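Local coordinates for protein chorismate synthase (PDB 1Q1L) that catalyses, with reduced FMN as cofactor, the loss of phosphate from 5-enolpyruvylshikimate-3-phosphate that yields chorismate, probably as a homotetramer, at residues Leu33-Arg47 with Arg140-Lys154. Sequence-based numbering, arbitrary orientation.
Sequences LPLSEEEINHELRRR and RETAARVAVGAVCKK
Helices 37-47 and 142-154 cross obliquely, 132° between their N-to-C directions and axes 8.5 Å apart at closest approach, the CA atoms of I40 and A150 lying 5.3 Å apart. A150 CB packs 3.6 Å from E43 CG and V146 CG1 lies on E43 CB. I40 reaches A147 CB through CG2 and V151 CG2 through CD1. E43, bent at chi2 (-58°), turns its carboxylate to K153: NZ meets OE1 at 3.0 Å from above the carboxylate plane, whereas R46 NH1 takes the syn lone pair of the same oxygen. A water bridges E43 OE1 and K153 NZ, and E364 of helix 356-379 pairs with both cations. With an alanine in place of E43, K153 and R46 would probably lose one of their two shared carboxylates. Nearer the N-terminus of helix 37-47, K154 NZ donates to P34 O (2.7 Å) and forms a salt bridge on the syn side of E39 OE1; E39 also makes a capping box with S36. R47, bent at chi3, lays its guanidinium over A143; its NH2 and R140 NH2, both donors, lie 3.1 Å apart unbonded, and D62 salt-bridges R140. The pair belongs to the helical layer of the beta-alpha-beta sandwich, against strands 21-27 and 80-85; R47 is predicted to bind NADP(+).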
loop_
_atom_site.group_PDB
_atom_site.type_symbol
_atom_site.label_atom_id
_atom_site.label_comp_id
_atom_site.label_asym_id
_atom_site.label_seq_id
_atom_site.Cartn_x
_atom_site.Cartn_y
_atom_site.Cartn_z
ATOM N N LEU A 33 4.727 18.801 17.053
ATOM C CA LEU A 33 3.445 18.597 17.720
ATOM C C LEU A 33 3.739 18.275 19.182
ATOM O O LEU A 33 4.439 17.308 19.480
ATOM C CB LEU A 33 2.691 17.409 17.116
ATOM C CG LEU A 33 1.441 16.990 17.910
ATOM C CD1 LEU A 33 0.338 18.024 17.691
ATOM C CD2 LEU A 33 0.965 15.602 17.477
ATOM N N PRO A 34 3.224 19.087 20.117
ATOM C CA PRO A 34 3.488 18.788 21.530
ATOM C C PRO A 34 2.877 17.426 21.857
ATOM O O PRO A 34 1.707 17.191 21.562
ATOM C CB PRO A 34 2.772 19.919 22.262
ATOM C CG PRO A 34 2.814 21.054 21.266
ATOM C CD PRO A 34 2.502 20.361 19.965
ATOM N N LEU A 35 3.658 16.531 22.456
ATOM C CA LEU A 35 3.161 15.200 22.804
ATOM C C LEU A 35 3.815 14.690 24.085
ATOM O O LEU A 35 5.032 14.769 24.240
ATOM C CB LEU A 35 3.441 14.212 21.663
ATOM C CG LEU A 35 2.944 12.766 21.825
ATOM C CD1 LEU A 35 1.416 12.737 21.859
ATOM C CD2 LEU A 35 3.446 11.916 20.668
ATOM N N SER A 36 3.004 14.155 24.993
ATOM C CA SER A 36 3.516 13.635 26.255
ATOM C C SER A 36 2.985 12.234 26.521
ATOM O O SER A 36 1.995 11.811 25.923
ATOM C CB SER A 36 3.097 14.549 27.406
ATOM O OG SER A 36 1.688 14.521 27.567
ATOM N N GLU A 37 3.646 11.514 27.418
ATOM C CA GLU A 37 3.200 10.175 27.769
ATOM C C GLU A 37 1.882 10.272 28.545
ATOM O O GLU A 37 1.016 9.410 28.420
ATOM C CB GLU A 37 4.260 9.457 28.619
ATOM C CG GLU A 37 5.634 9.376 27.954
ATOM C CD GLU A 37 6.614 8.485 28.702
ATOM O OE1 GLU A 37 6.813 8.705 29.916
ATOM O OE2 GLU A 37 7.192 7.571 28.074
ATOM N N GLU A 38 1.727 11.326 29.343
ATOM C CA GLU A 38 0.505 11.500 30.130
ATOM C C GLU A 38 -0.740 11.541 29.248
ATOM O O GLU A 38 -1.767 10.963 29.595
ATOM C CB GLU A 38 0.587 12.771 30.981
ATOM C CG GLU A 38 -0.736 13.189 31.635
ATOM C CD GLU A 38 -1.497 12.025 32.263
ATOM O OE1 GLU A 38 -0.869 11.194 32.958
ATOM O OE2 GLU A 38 -2.728 11.945 32.069
ATOM N N GLU A 39 -0.648 12.230 28.114
ATOM C CA GLU A 39 -1.773 12.312 27.188
ATOM C C GLU A 39 -2.116 10.910 26.694
ATOM O O GLU A 39 -3.288 10.553 26.553
ATOM C CB GLU A 39 -1.415 13.200 25.998
ATOM C CG GLU A 39 -1.364 14.679 26.326
ATOM C CD GLU A 39 -0.703 15.498 25.235
ATOM O OE1 GLU A 39 -1.187 16.619 24.964
ATOM O OE2 GLU A 39 0.305 15.028 24.660
ATOM N N ILE A 40 -1.087 10.114 26.437
ATOM C CA ILE A 40 -1.294 8.756 25.963
ATOM C C ILE A 40 -1.841 7.905 27.099
ATOM O O ILE A 40 -2.819 7.174 26.924
ATOM C CB ILE A 40 0.019 8.144 25.437
ATOM C CG1 ILE A 40 0.515 8.965 24.239
ATOM C CG2 ILE A 40 -0.203 6.686 25.053
ATOM C CD1 ILE A 40 1.798 8.441 23.603
ATOM N N ASN A 41 -1.217 8.012 28.268
ATOM C CA ASN A 41 -1.655 7.250 29.428
ATOM C C ASN A 41 -3.107 7.560 29.785
ATOM O O ASN A 41 -3.859 6.672 30.183
ATOM C CB ASN A 41 -0.750 7.540 30.629
ATOM C CG ASN A 41 0.691 7.120 30.387
ATOM O OD1 ASN A 41 0.957 6.175 29.644
ATOM N ND2 ASN A 41 1.625 7.810 31.031
ATOM N N HIS A 42 -3.509 8.815 29.638
ATOM C CA HIS A 42 -4.885 9.172 29.957
ATOM C C HIS A 42 -5.870 8.312 29.163
ATOM O O HIS A 42 -6.868 7.842 29.707
ATOM C CB HIS A 42 -5.162 10.640 29.656
ATOM C CG HIS A 42 -6.532 11.078 30.074
ATOM N ND1 HIS A 42 -7.243 12.049 29.405
ATOM C CD2 HIS A 42 -7.325 10.666 31.092
ATOM C CE1 HIS A 42 -8.416 12.216 29.990
ATOM N NE2 HIS A 42 -8.490 11.389 31.014
ATOM N N GLU A 43 -5.593 8.109 27.876
ATOM C CA GLU A 43 -6.479 7.297 27.047
ATOM C C GLU A 43 -6.403 5.827 27.458
ATOM O O GLU A 43 -7.415 5.126 27.477
ATOM C CB GLU A 43 -6.126 7.444 25.562
ATOM C CG GLU A 43 -6.396 8.821 24.982
ATOM C CD GLU A 43 -7.848 9.252 25.116
ATOM O OE1 GLU A 43 -8.745 8.398 24.956
ATOM O OE2 GLU A 43 -8.098 10.451 25.366
ATOM N N LEU A 44 -5.204 5.356 27.786
ATOM C CA LEU A 44 -5.048 3.971 28.205
ATOM C C LEU A 44 -5.856 3.717 29.477
ATOM O O LEU A 44 -6.414 2.636 29.662
ATOM C CB LEU A 44 -3.568 3.645 28.443
ATOM C CG LEU A 44 -2.705 3.664 27.175
ATOM C CD1 LEU A 44 -1.251 3.361 27.525
ATOM C CD2 LEU A 44 -3.247 2.642 26.176
ATOM N N ARG A 45 -5.928 4.725 30.342
ATOM C CA ARG A 45 -6.676 4.601 31.591
ATOM C C ARG A 45 -8.187 4.515 31.355
ATOM O O ARG A 45 -8.887 3.782 32.050
ATOM C CB ARG A 45 -6.355 5.773 32.528
ATOM C CG ARG A 45 -4.962 5.703 33.141
ATOM C CD ARG A 45 -4.848 6.583 34.383
ATOM N NE ARG A 45 -5.028 8.001 34.086
ATOM C CZ ARG A 45 -4.086 8.791 33.575
ATOM N NH1 ARG A 45 -2.880 8.309 33.304
ATOM N NH2 ARG A 45 -4.356 10.065 33.327
ATOM N N ARG A 46 -8.688 5.262 30.375
ATOM C CA ARG A 46 -10.109 5.236 30.067
ATOM C C ARG A 46 -10.518 3.860 29.551
ATOM O O ARG A 46 -11.590 3.361 29.891
ATOM C CB ARG A 46 -10.455 6.304 29.027
ATOM C CG ARG A 46 -10.244 7.737 29.504
ATOM C CD ARG A 46 -10.568 8.731 28.397
ATOM N NE ARG A 46 -11.970 8.651 27.984
ATOM C CZ ARG A 46 -12.374 8.587 26.718
ATOM N NH1 ARG A 46 -11.481 8.587 25.732
ATOM N NH2 ARG A 46 -13.669 8.528 26.434
ATOM N N ARG A 47 -9.665 3.241 28.737
ATOM C CA ARG A 47 -9.973 1.916 28.203
ATOM C C ARG A 47 -9.994 0.878 29.328
ATOM O O ARG A 47 -10.868 0.009 29.366
ATOM C CB ARG A 47 -8.943 1.486 27.153
ATOM C CG ARG A 47 -9.342 0.214 26.399
ATOM C CD ARG A 47 -8.182 -0.373 25.603
ATOM N NE ARG A 47 -7.206 -0.996 26.487
ATOM C CZ ARG A 47 -7.163 -2.294 26.769
ATOM N NH1 ARG A 47 -8.034 -3.133 26.228
ATOM N NH2 ARG A 47 -6.256 -2.751 27.618
ATOM N N ARG A 140 -6.573 -7.334 24.218
ATOM C CA ARG A 140 -5.392 -6.746 24.837
ATOM C C ARG A 140 -4.739 -5.842 23.795
ATOM O O ARG A 140 -4.204 -4.788 24.122
ATOM C CB ARG A 140 -4.411 -7.850 25.231
ATOM C CG ARG A 140 -3.702 -7.658 26.565
ATOM C CD ARG A 140 -2.816 -6.426 26.631
ATOM N NE ARG A 140 -3.452 -5.355 27.387
ATOM C CZ ARG A 140 -2.802 -4.473 28.141
ATOM N NH1 ARG A 140 -1.482 -4.523 28.254
ATOM N NH2 ARG A 140 -3.480 -3.534 28.788
ATOM N N GLU A 141 -4.798 -6.273 22.538
ATOM C CA GLU A 141 -4.210 -5.534 21.424
ATOM C C GLU A 141 -4.837 -4.158 21.233
ATOM O O GLU A 141 -4.173 -3.244 20.747
ATOM C CB GLU A 141 -4.344 -6.349 20.129
ATOM C CG GLU A 141 -3.489 -5.867 18.949
ATOM C CD GLU A 141 -4.109 -4.712 18.172
ATOM O OE1 GLU A 141 -5.295 -4.817 17.786
ATOM O OE2 GLU A 141 -3.405 -3.706 17.933
ATOM N N THR A 142 -6.106 -4.002 21.618
ATOM C CA THR A 142 -6.768 -2.713 21.453
ATOM C C THR A 142 -6.057 -1.637 22.267
ATOM O O THR A 142 -6.161 -0.452 21.957
ATOM C CB THR A 142 -8.279 -2.752 21.855
ATOM O OG1 THR A 142 -8.409 -3.020 23.256
ATOM C CG2 THR A 142 -9.016 -3.825 21.069
ATOM N N ALA A 143 -5.327 -2.042 23.301
ATOM C CA ALA A 143 -4.596 -1.073 24.118
ATOM C C ALA A 143 -3.549 -0.348 23.260
ATOM O O ALA A 143 -3.308 0.849 23.433
ATOM C CB ALA A 143 -3.919 -1.775 25.285
ATOM N N ALA A 144 -2.926 -1.075 22.338
ATOM C CA ALA A 144 -1.930 -0.464 21.465
ATOM C C ALA A 144 -2.655 0.453 20.481
ATOM O O ALA A 144 -2.134 1.500 20.097
ATOM C CB ALA A 144 -1.152 -1.544 20.707
ATOM N N ARG A 145 -3.860 0.054 20.077
ATOM C CA ARG A 145 -4.640 0.866 19.146
ATOM C C ARG A 145 -5.007 2.183 19.801
ATOM O O ARG A 145 -5.018 3.232 19.155
ATOM C CB ARG A 145 -5.928 0.159 18.737
ATOM C CG ARG A 145 -5.764 -1.134 17.976
ATOM C CD ARG A 145 -7.078 -1.444 17.272
ATOM N NE ARG A 145 -7.219 -2.841 16.883
ATOM C CZ ARG A 145 -8.198 -3.286 16.104
ATOM N NH1 ARG A 145 -9.108 -2.437 15.634
ATOM N NH2 ARG A 145 -8.268 -4.572 15.791
ATOM N N VAL A 146 -5.323 2.128 21.089
ATOM C CA VAL A 146 -5.695 3.333 21.823
ATOM C C VAL A 146 -4.498 4.272 21.971
ATOM O O VAL A 146 -4.651 5.492 21.932
ATOM C CB VAL A 146 -6.283 2.967 23.216
ATOM C CG1 VAL A 146 -6.436 4.211 24.079
ATOM C CG2 VAL A 146 -7.642 2.299 23.037
ATOM N N ALA A 147 -3.306 3.709 22.127
ATOM C CA ALA A 147 -2.097 4.527 22.264
ATOM C C ALA A 147 -1.817 5.278 20.955
ATOM O O ALA A 147 -1.506 6.473 20.963
ATOM C CB ALA A 147 -0.899 3.641 22.644
ATOM N N VAL A 148 -1.909 4.574 19.830
ATOM C CA VAL A 148 -1.690 5.208 18.533
ATOM C C VAL A 148 -2.771 6.265 18.335
ATOM O O VAL A 148 -2.501 7.372 17.853
ATOM C CB VAL A 148 -1.761 4.176 17.378
ATOM C CG1 VAL A 148 -1.843 4.891 16.029
ATOM C CG2 VAL A 148 -0.524 3.268 17.412
ATOM N N GLY A 149 -3.997 5.916 18.721
ATOM C CA GLY A 149 -5.108 6.840 18.592
ATOM C C GLY A 149 -4.959 8.073 19.464
ATOM O O GLY A 149 -5.387 9.168 19.086
ATOM N N ALA A 150 -4.352 7.911 20.634
ATOM C CA ALA A 150 -4.149 9.043 21.537
ATOM C C ALA A 150 -3.283 10.090 20.854
ATOM O O ALA A 150 -3.498 11.294 21.013
ATOM C CB ALA A 150 -3.482 8.573 22.842
ATOM N N VAL A 151 -2.297 9.636 20.086
ATOM C CA VAL A 151 -1.418 10.565 19.381
ATOM C C VAL A 151 -2.213 11.283 18.294
ATOM O O VAL A 151 -2.097 12.496 18.114
ATOM C CB VAL A 151 -0.212 9.815 18.736
ATOM C CG1 VAL A 151 0.696 10.797 18.011
ATOM C CG2 VAL A 151 0.572 9.082 19.816
ATOM N N CYS A 152 -3.034 10.531 17.574
ATOM C CA CYS A 152 -3.837 11.112 16.508
ATOM C C CYS A 152 -4.839 12.120 17.055
ATOM O O CYS A 152 -5.108 13.139 16.419
ATOM C CB CYS A 152 -4.541 10.004 15.733
ATOM S SG CYS A 152 -3.360 8.909 14.911
ATOM N N LYS A 153 -5.383 11.846 18.236
ATOM C CA LYS A 153 -6.323 12.780 18.853
ATOM C C LYS A 153 -5.604 14.087 19.167
ATOM O O LYS A 153 -6.132 15.167 18.920
ATOM C CB LYS A 153 -6.893 12.220 20.154
ATOM C CG LYS A 153 -7.952 11.148 20.002
ATOM C CD LYS A 153 -8.582 10.855 21.359
ATOM C CE LYS A 153 -9.663 9.797 21.269
ATOM N NZ LYS A 153 -10.262 9.524 22.605
ATOM N N LYS A 154 -4.403 13.995 19.731
ATOM C CA LYS A 154 -3.649 15.203 20.052
ATOM C C LYS A 154 -3.451 16.007 18.773
ATOM O O LYS A 154 -3.638 17.225 18.746
ATOM C CB LYS A 154 -2.291 14.852 20.666
ATOM C CG LYS A 154 -1.500 16.076 21.119
ATOM C CD LYS A 154 -2.330 16.935 22.082
ATOM C CE LYS A 154 -1.648 18.267 22.389
ATOM N NZ LYS A 154 -0.339 18.084 23.075
HETATM O O HOH W 1 -9.538 6.764 23.026
#